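Side-chain contacts in adenylyltransferase and sulfurtransferase uba4 (Chaetomium thermophilum, PDB 6YUB), which probably activates a ubiquitin-like sulfur carrier by ATP-dependent adenylation and passes sulfur to it, serving tRNA thiolation and molybdenum cofactor synthesis: residues 17-22 with 27-32; 49-54 with 98-103; 58-63 with 123-128; 82-85 with 91-94; 223-226 with 230-233. All coordinates share one frame; numbering follows the deposited sequence.

Contact 1 of 5, residues 17-22 with 27-32; sequences RQMIVP and EGQLRL
The flat groups here are the side-chain amides of Q18 and Q29, whose planes differ by 24° and are nearly coplanar. Q18 NE2 points an N-H at Q29 OE1; the modelled separation of 2.5 Å is very short for such a bond and its exact value is doubtful, though the N-H...O angle of 152° is reasonable. Q29 NE2 lies beside Q18 NE2, one donor next to another, and both reach the same acceptor, the backbone oxygen of A56, so the two amides and that carbonyl form one small polar cluster. L32 CD1 approaches Q18 NE2 to 4.0 Å, an apolar neighbour to the amide nitrogen. The Q18 chain runs straight out beyond CG, whereas that of Q29 starts with CG anti to the backbone N (chi1 -171°) and bends at CG, which brings its carbonyl round to Q18; the two chains cross at about a right angle. M19 lies across the base of Q29: its CG meets Q29 CB at 3.8 Å, and its SD sits 4.1 Å from Q29 CG. A leucine in place of Q29 would probably leave Q18 NE2 without its acceptor on helix 25-33 and deprive the A56 carbonyl of one of its two amide donors. Farther along helix 25-33, L32 packs on L226 and V227 of helix 208-228. Two consecutive helices, 9-19 and 25-33, are thus pinned to each other and to the end of helix 46-56, forming the N-terminal helical part of the ThiF-family adenylyltransferase domain ahead of its first sheet strand.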
# COMPACT_ATOMS: atom_id res chain seq x y z
N ARG B 17 12.17 -20.37 7.30
CA ARG B 17 10.76 -20.04 7.18
C ARG B 17 10.37 -19.61 5.77
O ARG B 17 9.24 -19.85 5.34
CB ARG B 17 10.39 -18.95 8.19
CG ARG B 17 10.50 -19.35 9.65
CD ARG B 17 9.52 -20.46 10.04
NE ARG B 17 8.26 -20.39 9.28
CZ ARG B 17 7.21 -19.66 9.63
NH1 ARG B 17 7.23 -18.90 10.72
NH2 ARG B 17 6.12 -19.68 8.87
N GLN B 18 11.29 -18.97 5.03
CA GLN B 18 10.95 -18.50 3.69
C GLN B 18 11.27 -19.53 2.61
O GLN B 18 10.63 -19.51 1.55
CB GLN B 18 11.67 -17.18 3.39
CG GLN B 18 13.17 -17.27 3.21
CD GLN B 18 13.78 -15.96 2.73
OE1 GLN B 18 13.15 -14.90 2.82
NE2 GLN B 18 15.00 -16.02 2.20
N MET B 19 12.22 -20.43 2.85
CA MET B 19 12.52 -21.46 1.87
C MET B 19 11.35 -22.42 1.69
O MET B 19 11.16 -22.98 0.61
CB MET B 19 13.76 -22.25 2.29
CG MET B 19 15.06 -21.51 2.06
SD MET B 19 16.46 -22.28 2.90
CE MET B 19 16.84 -23.63 1.80
N ILE B 20 10.55 -22.64 2.74
CA ILE B 20 9.44 -23.57 2.66
C ILE B 20 8.29 -23.03 1.84
O ILE B 20 7.37 -23.78 1.49
CB ILE B 20 8.97 -23.94 4.09
CG1 ILE B 20 8.37 -25.35 4.10
CG2 ILE B 20 7.96 -22.93 4.61
CD1 ILE B 20 9.40 -26.46 3.94
N VAL B 21 8.31 -21.74 1.50
CA VAL B 21 7.28 -21.18 0.62
C VAL B 21 7.35 -21.89 -0.73
O VAL B 21 8.46 -22.11 -1.26
CB VAL B 21 7.47 -19.67 0.46
CG1 VAL B 21 6.57 -19.12 -0.64
CG2 VAL B 21 7.21 -18.95 1.78
N PRO B 22 6.22 -22.28 -1.33
CA PRO B 22 6.29 -22.88 -2.67
C PRO B 22 6.90 -21.90 -3.67
O PRO B 22 6.58 -20.71 -3.68
CB PRO B 22 4.82 -23.18 -3.01
CG PRO B 22 4.14 -23.27 -1.67
CD PRO B 22 4.85 -22.28 -0.79
N GLU B 27 16.89 -23.91 -4.07
CA GLU B 27 17.29 -23.23 -5.29
C GLU B 27 16.95 -21.75 -5.24
O GLU B 27 17.75 -20.90 -5.64
CB GLU B 27 16.63 -23.90 -6.50
N GLY B 28 15.76 -21.42 -4.73
CA GLY B 28 15.38 -20.03 -4.62
C GLY B 28 16.28 -19.25 -3.69
O GLY B 28 16.65 -18.11 -3.97
N GLN B 29 16.67 -19.87 -2.57
CA GLN B 29 17.52 -19.18 -1.60
C GLN B 29 18.92 -18.96 -2.15
O GLN B 29 19.49 -17.88 -1.97
CB GLN B 29 17.58 -19.99 -0.30
CG GLN B 29 18.25 -19.24 0.83
CD GLN B 29 17.51 -17.97 1.19
OE1 GLN B 29 16.30 -17.97 1.38
NE2 GLN B 29 18.25 -16.86 1.28
N LEU B 30 19.50 -19.96 -2.81
CA LEU B 30 20.82 -19.79 -3.40
C LEU B 30 20.82 -18.69 -4.46
O LEU B 30 21.82 -17.99 -4.61
CB LEU B 30 21.30 -21.10 -4.01
CG LEU B 30 21.70 -22.20 -3.03
CD1 LEU B 30 21.93 -23.51 -3.77
CD2 LEU B 30 22.94 -21.80 -2.24
N ARG B 31 19.71 -18.53 -5.18
CA ARG B 31 19.63 -17.48 -6.19
C ARG B 31 19.66 -16.10 -5.55
O ARG B 31 20.23 -15.16 -6.11
CB ARG B 31 18.37 -17.65 -7.03
CG ARG B 31 18.51 -18.72 -8.10
CD ARG B 31 17.18 -19.06 -8.75
NE ARG B 31 17.32 -20.20 -9.66
CZ ARG B 31 16.32 -20.72 -10.36
NH1 ARG B 31 15.10 -20.22 -10.26
NH2 ARG B 31 16.54 -21.76 -11.16
N LEU B 32 19.04 -15.95 -4.37
CA LEU B 32 19.17 -14.69 -3.64
C LEU B 32 20.61 -14.49 -3.18
O LEU B 32 21.19 -13.41 -3.36
CB LEU B 32 18.21 -14.67 -2.45
CG LEU B 32 16.73 -14.71 -2.77
CD1 LEU B 32 15.92 -14.83 -1.48
CD2 LEU B 32 16.31 -13.48 -3.57

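Contact 2 of 5, residues 49-54 with 98-103; sequences AAQYLA and IEINPL
I100 and Q51 bring together helices 89-100 and 46-56, two neighbouring crossover helices of a Rossmann-type beta-alpha-beta-alpha-beta unit. Their side chains cross at about a right angle: the terminal methyl of I100 butts into the aliphatic base of Q51, with CD1 3.8 Å from Q51 CG. Q51 is extended beyond CG and carries its amide on to H96 of helix 89-100, OE1 being bonded to that histidine and to a polar side chain of a neighbouring protein chain. An apolar side chain of that neighbouring chain packs on I100. At the next residue, N101, which meets A54 one turn on from Q51, the contact becomes polar. N101, the first residue to leave helical backbone angles after helix 89-100, holds CG anti to its own N (chi1 -169°), which turns the amide toward the last turn of helix 46-56. There N101 ND2 donates to A54 O at 3.0 Å, the N-H...O angle being 146° and the donor tilted from the carbonyl plane; N101 ND2 also bonds to the hydroxyl of Y15 on helix 9-19. The other end of the same amide folds back on its own chain in an Asx turn: N101 OD1 takes the N-H of L103 at 3.2 Å, with L103 N standing above the plane of the N101 side-chain carbonyl.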
# COMPACT_ATOMS: atom_id res chain seq x y z
N ALA B 49 13.23 -0.95 1.21
CA ALA B 49 13.72 -1.91 0.22
C ALA B 49 14.95 -2.64 0.76
O ALA B 49 15.02 -3.87 0.74
CB ALA B 49 14.04 -1.19 -1.09
N ALA B 50 15.93 -1.88 1.27
CA ALA B 50 17.14 -2.50 1.79
C ALA B 50 16.84 -3.45 2.94
O ALA B 50 17.38 -4.56 3.00
CB ALA B 50 18.14 -1.42 2.23
N GLN B 51 15.97 -3.03 3.86
CA GLN B 51 15.69 -3.85 5.04
C GLN B 51 15.23 -5.25 4.66
O GLN B 51 15.69 -6.24 5.22
CB GLN B 51 14.64 -3.16 5.92
CG GLN B 51 15.19 -2.01 6.76
CD GLN B 51 14.11 -1.37 7.63
OE1 GLN B 51 14.09 -1.55 8.85
NE2 GLN B 51 13.22 -0.62 7.00
N TYR B 52 14.31 -5.34 3.69
CA TYR B 52 13.70 -6.63 3.37
C TYR B 52 14.56 -7.47 2.43
O TYR B 52 14.48 -8.70 2.46
CB TYR B 52 12.31 -6.41 2.79
CG TYR B 52 11.31 -6.01 3.86
CD1 TYR B 52 10.65 -6.98 4.61
CD2 TYR B 52 11.07 -4.68 4.15
CE1 TYR B 52 9.75 -6.62 5.60
CE2 TYR B 52 10.17 -4.31 5.13
CZ TYR B 52 9.52 -5.29 5.86
OH TYR B 52 8.63 -4.92 6.84
N LEU B 53 15.40 -6.83 1.61
CA LEU B 53 16.40 -7.59 0.85
C LEU B 53 17.51 -8.10 1.77
O LEU B 53 18.04 -9.20 1.56
CB LEU B 53 16.98 -6.73 -0.26
CG LEU B 53 16.01 -6.32 -1.38
CD1 LEU B 53 16.66 -5.32 -2.33
CD2 LEU B 53 15.53 -7.54 -2.15
N ALA B 54 17.86 -7.33 2.80
CA ALA B 54 18.86 -7.80 3.76
C ALA B 54 18.33 -9.00 4.54
O ALA B 54 18.98 -10.05 4.61
CB ALA B 54 19.25 -6.67 4.71
N ILE B 98 23.16 -4.45 8.86
CA ILE B 98 24.04 -5.39 9.54
C ILE B 98 23.38 -5.93 10.79
O ILE B 98 23.54 -7.10 11.14
CB ILE B 98 25.40 -4.72 9.85
CG1 ILE B 98 26.19 -4.54 8.55
CG2 ILE B 98 26.18 -5.53 10.87
CD1 ILE B 98 27.39 -3.63 8.68
N GLU B 99 22.60 -5.10 11.48
CA GLU B 99 21.83 -5.58 12.62
C GLU B 99 20.83 -6.65 12.19
O GLU B 99 20.69 -7.68 12.85
CB GLU B 99 21.10 -4.42 13.30
CG GLU B 99 22.01 -3.47 14.06
CD GLU B 99 21.23 -2.39 14.80
OE1 GLU B 99 20.20 -1.94 14.27
OE2 GLU B 99 21.65 -2.00 15.91
N ILE B 100 20.11 -6.40 11.08
CA ILE B 100 19.10 -7.34 10.62
C ILE B 100 19.75 -8.66 10.21
O ILE B 100 19.26 -9.75 10.54
CB ILE B 100 18.30 -6.73 9.45
CG1 ILE B 100 17.50 -5.53 9.93
CG2 ILE B 100 17.40 -7.79 8.81
CD1 ILE B 100 16.83 -4.76 8.81
N ASN B 101 20.85 -8.58 9.46
CA ASN B 101 21.48 -9.75 8.88
C ASN B 101 22.93 -9.42 8.52
O ASN B 101 23.17 -8.67 7.57
CB ASN B 101 20.71 -10.20 7.64
CG ASN B 101 21.15 -11.56 7.15
OD1 ASN B 101 22.13 -12.13 7.63
ND2 ASN B 101 20.42 -12.10 6.17
N PRO B 102 23.91 -9.94 9.27
CA PRO B 102 25.31 -9.65 8.96
C PRO B 102 25.95 -10.56 7.92
O PRO B 102 27.15 -10.41 7.66
CB PRO B 102 25.99 -9.85 10.33
CG PRO B 102 25.19 -10.94 10.98
CD PRO B 102 23.76 -10.73 10.51
N LEU B 103 25.20 -11.48 7.33
CA LEU B 103 25.79 -12.42 6.38
C LEU B 103 25.99 -11.81 4.99
O LEU B 103 26.98 -12.14 4.32
CB LEU B 103 24.92 -13.68 6.28
CG LEU B 103 24.71 -14.43 7.59
CD1 LEU B 103 24.03 -15.77 7.35
CD2 LEU B 103 26.03 -14.65 8.33

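Contact 3 of 5, residues 58-63 with 123-128; sequences VGTIGI and KPWDVI
G62 and W125 lie with their CA atoms 8.3 Å apart, too far for the backbones to pair, because strand 60-64 and strand 127-130 are separated in the sheet by strand 36-40. W125 is extended and stands just before its strand; T60, I61 and G62 are regular strand residues. Side chains alternate along 60-63, so T60 faces W125 while I61 and I63 point the other way. The tryptophan spans the gap. Its CG is anti to the carbonyl carbon (chi1 -55°), and the six-membered end of the indole reaches the strand obliquely, with CH2 3.4 Å from G62 N and 3.5 Å from G62 CA. G62 has no CB to hinder this: one in the expected place would fall 2.6 Å from W125 CZ2. Next to it the methyl T60 CG2 rests 3.6 Å from W125 CZ3, the two side chains crossing at about a right angle. P124 CB lies over one face of the indole, offset toward its rim, and NE1 is bonded to the hydroxyl of Y109. With L38 and V107 also touching it, W125, just before strand 127-130, packs across the neighbouring strands 36-40, 60-64 and 105-109, on the sheet face away from helix 46-56, within the Rossmann-type core of the ThiF-family domain.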
# COMPACT_ATOMS: atom_id res chain seq x y z
N VAL B 58 19.80 -11.57 0.29
CA VAL B 58 20.48 -11.22 -0.95
C VAL B 58 21.97 -11.10 -0.66
O VAL B 58 22.38 -10.39 0.26
CB VAL B 58 19.89 -9.93 -1.54
CG1 VAL B 58 20.74 -9.43 -2.70
CG2 VAL B 58 18.47 -10.18 -2.01
N GLY B 59 22.78 -11.82 -1.44
CA GLY B 59 24.17 -11.99 -1.08
C GLY B 59 24.99 -10.71 -1.14
O GLY B 59 25.93 -10.55 -0.35
N THR B 60 24.66 -9.81 -2.05
CA THR B 60 25.42 -8.58 -2.23
C THR B 60 24.46 -7.43 -2.46
O THR B 60 23.69 -7.45 -3.43
CB THR B 60 26.41 -8.69 -3.39
OG1 THR B 60 27.14 -9.92 -3.29
CG2 THR B 60 27.39 -7.52 -3.37
N ILE B 61 24.53 -6.42 -1.60
CA ILE B 61 23.62 -5.28 -1.63
C ILE B 61 24.47 -4.01 -1.72
O ILE B 61 25.21 -3.68 -0.78
CB ILE B 61 22.70 -5.24 -0.41
CG1 ILE B 61 21.77 -6.45 -0.42
CG2 ILE B 61 21.90 -3.94 -0.39
CD1 ILE B 61 21.05 -6.68 0.89
N GLY B 62 24.36 -3.29 -2.83
CA GLY B 62 24.99 -2.00 -2.98
C GLY B 62 24.02 -0.88 -2.67
O GLY B 62 22.81 -1.00 -2.92
N ILE B 63 24.54 0.20 -2.12
CA ILE B 63 23.74 1.35 -1.73
C ILE B 63 24.47 2.62 -2.16
O ILE B 63 25.65 2.80 -1.84
CB ILE B 63 23.46 1.39 -0.22
CG1 ILE B 63 22.66 0.15 0.22
CG2 ILE B 63 22.70 2.66 0.16
CD1 ILE B 63 23.49 -0.91 0.90
N LYS B 123 27.20 -1.02 -13.63
CA LYS B 123 27.64 -2.16 -14.43
C LYS B 123 27.79 -3.46 -13.64
O LYS B 123 27.43 -4.52 -14.19
CB LYS B 123 28.97 -1.81 -15.12
CG LYS B 123 29.29 -2.67 -16.34
CD LYS B 123 30.73 -2.48 -16.81
CE LYS B 123 31.10 -1.01 -16.94
NZ LYS B 123 32.41 -0.81 -17.63
N PRO B 124 28.31 -3.47 -12.41
CA PRO B 124 28.57 -4.75 -11.74
C PRO B 124 27.35 -5.47 -11.18
O PRO B 124 27.51 -6.56 -10.62
CB PRO B 124 29.52 -4.36 -10.59
CG PRO B 124 30.03 -2.98 -10.93
CD PRO B 124 28.91 -2.34 -11.70
N TRP B 125 26.15 -4.92 -11.31
CA TRP B 125 25.00 -5.41 -10.55
C TRP B 125 23.98 -6.10 -11.44
O TRP B 125 23.85 -5.81 -12.63
CB TRP B 125 24.35 -4.25 -9.78
CG TRP B 125 25.34 -3.55 -8.90
CD1 TRP B 125 26.09 -2.46 -9.21
CD2 TRP B 125 25.72 -3.93 -7.57
NE1 TRP B 125 26.90 -2.12 -8.16
CE2 TRP B 125 26.69 -3.01 -7.14
CE3 TRP B 125 25.32 -4.95 -6.70
CZ2 TRP B 125 27.28 -3.07 -5.87
CZ3 TRP B 125 25.91 -5.02 -5.45
CH2 TRP B 125 26.88 -4.08 -5.04
N ASP B 126 23.24 -7.04 -10.85
CA ASP B 126 22.30 -7.87 -11.57
C ASP B 126 20.93 -7.20 -11.72
O ASP B 126 20.35 -7.21 -12.81
CB ASP B 126 22.13 -9.22 -10.88
CG ASP B 126 23.44 -9.98 -10.75
OD1 ASP B 126 24.28 -9.87 -11.67
OD2 ASP B 126 23.62 -10.68 -9.73
N VAL B 127 20.41 -6.64 -10.63
CA VAL B 127 19.12 -5.97 -10.64
C VAL B 127 19.30 -4.57 -10.05
O VAL B 127 19.99 -4.40 -9.04
CB VAL B 127 18.07 -6.75 -9.83
CG1 VAL B 127 16.76 -5.97 -9.75
CG2 VAL B 127 17.84 -8.12 -10.45
N ILE B 128 18.69 -3.58 -10.69
CA ILE B 128 18.83 -2.19 -10.30
C ILE B 128 17.51 -1.72 -9.71
O ILE B 128 16.45 -1.93 -10.30
CB ILE B 128 19.23 -1.29 -11.49
CG1 ILE B 128 20.40 -1.91 -12.26
CG2 ILE B 128 19.58 0.09 -10.99
CD1 ILE B 128 21.61 -2.21 -11.43

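Contact 4 of 5, residues 82-85 with 91-94; sequences TKRV and DSLI
R84 and S92 carry this contact, and its main element is one hydrogen bond. R84 NE donates to S92 OG at 2.6 Å, almost straight at 171°, and the hydroxyl oxygen lies at the edge of the guanidinium, in its plane. The NE-H is the donor to the hydroxyl. S92 OG is also hydrogen-bonded to H80 ND1, so the hydroxyl joins the arginine and the histidine of the loop to the first turn of helix 89-100, and two partners fix its rotation. The serine presents it with OG anti to the backbone N (chi1 173°). Van der Waals contact follows the same line: the arginine chain passes close by the serine, its CD 3.5 Å from S92 OG and, as the carbon-carbon approach, 3.9 Å from S92 CB, while R84 CB comes to 3.7 Å from S92 OG. A bend at CD (chi3 -70°) turns the guanidinium alongside the helix, where R84 also packs on T95 and H96. With a leucine in place of R84 the NE donor is gone, and S92 OG would probably be left leaning on H80, with the loop less firmly attached to the helix. Two further ties flank the pair: D91 forms a salt bridge with R110, and T82 OG1 is hydrogen-bonded to a neighbouring protein chain. The link joins the end of the long loop after strand 60-64 to the helix it leads into, close to K89 and L74, which are predicted to bind ATP in the adenylation site.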
# COMPACT_ATOMS: atom_id res chain seq x y z
N THR B 82 18.23 8.58 15.46
CA THR B 82 18.42 9.96 15.87
C THR B 82 19.88 10.25 16.21
O THR B 82 20.39 11.34 15.92
CB THR B 82 17.52 10.27 17.07
OG1 THR B 82 16.15 10.08 16.71
CG2 THR B 82 17.72 11.71 17.54
N LYS B 83 20.57 9.28 16.83
CA LYS B 83 21.97 9.47 17.18
C LYS B 83 22.89 9.41 15.97
O LYS B 83 24.08 9.71 16.10
CB LYS B 83 22.40 8.43 18.21
CG LYS B 83 21.59 8.45 19.49
N ARG B 84 22.37 9.02 14.80
CA ARG B 84 23.16 8.99 13.58
C ARG B 84 22.88 10.17 12.67
O ARG B 84 23.34 10.19 11.52
CB ARG B 84 22.92 7.67 12.83
CG ARG B 84 23.33 6.44 13.62
CD ARG B 84 23.58 5.24 12.72
NE ARG B 84 22.37 4.71 12.13
CZ ARG B 84 21.60 3.77 12.69
NH1 ARG B 84 21.92 3.26 13.87
NH2 ARG B 84 20.51 3.35 12.06
N VAL B 85 22.16 11.18 13.16
CA VAL B 85 21.97 12.41 12.40
C VAL B 85 23.33 13.04 12.14
O VAL B 85 24.18 13.14 13.04
CB VAL B 85 21.04 13.36 13.16
CG1 VAL B 85 21.08 14.75 12.54
CG2 VAL B 85 19.61 12.82 13.15
N ASP B 91 25.95 4.89 5.30
CA ASP B 91 26.56 4.26 6.46
C ASP B 91 25.54 4.00 7.56
O ASP B 91 25.58 2.96 8.22
CB ASP B 91 27.71 5.12 6.98
CG ASP B 91 28.93 5.10 6.08
OD1 ASP B 91 29.29 4.01 5.58
OD2 ASP B 91 29.53 6.17 5.85
N SER B 92 24.62 4.95 7.78
CA SER B 92 23.60 4.76 8.80
C SER B 92 22.66 3.62 8.43
O SER B 92 22.22 2.86 9.30
CB SER B 92 22.81 6.05 9.00
OG SER B 92 21.71 5.87 9.86
N LEU B 93 22.33 3.49 7.14
CA LEU B 93 21.44 2.43 6.70
C LEU B 93 22.11 1.07 6.82
O LEU B 93 21.48 0.10 7.29
CB LEU B 93 21.00 2.68 5.26
CG LEU B 93 20.23 1.55 4.58
CD1 LEU B 93 19.06 1.12 5.43
CD2 LEU B 93 19.75 1.99 3.19
N ILE B 94 23.37 0.97 6.40
CA ILE B 94 24.09 -0.30 6.49
C ILE B 94 24.26 -0.72 7.95
O ILE B 94 24.29 -1.92 8.25
CB ILE B 94 25.44 -0.20 5.76
CG1 ILE B 94 25.20 -0.15 4.25
CG2 ILE B 94 26.35 -1.37 6.15
CD1 ILE B 94 26.42 0.24 3.44

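Contact 5 of 5, residues 223-226 with 230-233; sequences IKIL and LHMP
L230, H231 and the end of helix 208-228 form a mostly apolar contact in which the chain, on leaving the helix, folds back against its last turns. One backbone bond fixes the turn: L230 N donates to I225 O at 2.9 Å. This bond spans five residues, one more than an alpha-helical bond. L230 then lies along the helix backbone, its CD1 3.8 Å from K224 O and 4.1 Å from K224 CB, with the same methyl 4.3 Å from I225 CG1. The polar end of K224 leads elsewhere, to a salt bridge with E221 and to the backbone of a neighbouring protein chain. H231 holds CG between its backbone N and carbonyl carbon (chi1 60°), which turns the ring back to the helix. I225 CG2 meets it obliquely, 3.6 Å from both H231 CG and H231 ND1, and L226 CD2 lies 4.2 Å from H231 NE2. The methyl M232 CE sits over the centre of one ring face. Buried in this setting, H231 ND1 has no polar partner in the model. On the sheet side I225 and L226 pack on V127, while L230 reaches L246 of the following loop. The contact closes the C-terminal end of the long helix that lies against strand 127-130 in the Rossmann-type alpha/beta fold of the ThiF-family domain.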
# COMPACT_ATOMS: atom_id res chain seq x y z
N ILE B 223 13.07 -9.65 -5.37
CA ILE B 223 13.11 -11.04 -4.94
C ILE B 223 12.43 -11.94 -5.97
O ILE B 223 12.94 -13.01 -6.31
CB ILE B 223 12.47 -11.19 -3.55
CG1 ILE B 223 13.36 -10.52 -2.49
CG2 ILE B 223 12.23 -12.65 -3.21
CD1 ILE B 223 12.73 -10.40 -1.12
N LYS B 224 11.27 -11.51 -6.49
CA LYS B 224 10.61 -12.26 -7.55
C LYS B 224 11.55 -12.51 -8.73
O LYS B 224 11.68 -13.64 -9.22
CB LYS B 224 9.37 -11.51 -8.05
CG LYS B 224 8.16 -11.56 -7.15
CD LYS B 224 7.00 -10.86 -7.84
CE LYS B 224 5.90 -10.47 -6.87
NZ LYS B 224 4.89 -9.60 -7.54
N ILE B 225 12.21 -11.45 -9.20
CA ILE B 225 13.06 -11.55 -10.38
C ILE B 225 14.16 -12.58 -10.16
O ILE B 225 14.39 -13.46 -10.99
CB ILE B 225 13.64 -10.17 -10.75
CG1 ILE B 225 12.51 -9.23 -11.19
CG2 ILE B 225 14.70 -10.32 -11.83
CD1 ILE B 225 12.92 -7.77 -11.25
N LEU B 226 14.86 -12.48 -9.02
CA LEU B 226 16.01 -13.34 -8.77
C LEU B 226 15.58 -14.78 -8.54
O LEU B 226 16.24 -15.71 -9.01
CB LEU B 226 16.80 -12.81 -7.58
CG LEU B 226 17.47 -11.45 -7.79
CD1 LEU B 226 17.96 -10.88 -6.46
CD2 LEU B 226 18.62 -11.57 -8.79
N LEU B 230 13.28 -14.09 -13.62
CA LEU B 230 12.44 -13.37 -14.57
C LEU B 230 13.26 -12.47 -15.49
O LEU B 230 12.75 -12.05 -16.54
CB LEU B 230 11.41 -12.53 -13.82
CG LEU B 230 10.56 -13.29 -12.80
CD1 LEU B 230 9.61 -12.34 -12.08
CD2 LEU B 230 9.79 -14.43 -13.47
N HIS B 231 14.51 -12.18 -15.14
CA HIS B 231 15.40 -11.39 -15.98
C HIS B 231 16.20 -12.25 -16.96
O HIS B 231 17.06 -11.71 -17.66
CB HIS B 231 16.36 -10.56 -15.12
CG HIS B 231 17.25 -11.36 -14.21
ND1 HIS B 231 16.86 -12.56 -13.64
CD2 HIS B 231 18.51 -11.13 -13.77
CE1 HIS B 231 17.84 -13.03 -12.90
NE2 HIS B 231 18.85 -12.18 -12.96
N MET B 232 15.92 -13.56 -17.03
CA MET B 232 16.59 -14.41 -18.01
C MET B 232 15.73 -14.55 -19.26
O MET B 232 14.50 -14.50 -19.19
CB MET B 232 16.86 -15.79 -17.42
CG MET B 232 17.82 -15.80 -16.24
SD MET B 232 19.47 -15.18 -16.64
CE MET B 232 19.47 -13.61 -15.78
N PRO B 233 16.35 -14.72 -20.43
CA PRO B 233 15.56 -14.78 -21.67
C PRO B 233 14.72 -16.04 -21.72
O PRO B 233 15.00 -17.01 -21.00
CB PRO B 233 16.63 -14.80 -22.78
CG PRO B 233 17.94 -14.47 -22.10
CD PRO B 233 17.78 -14.93 -20.68

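In the fold
From the N terminus, contact 1 closes first, a short loop between helices 9-19 and 25-33. Strand 36-40 follows, then helix 46-56 opens contact 2 and strand 60-64 opens contact 3. Contact 4, a short closure at the start of helix 89-100, is nested inside both; the far end of that helix closes contact 2, and residues 123-128 close contact 3, so contacts 2 and 3 cross. Contact 5 comes later, in series with the rest. Its I223 and L226 touch L32 of contact 1, I223 touches L53 of contact 2, and I225 and L226 touch V127 of contact 3. Helix 208-228 thus joins helices 25-33 and 46-56 and rests on strand 127-130 of the Rossmann-type sheet.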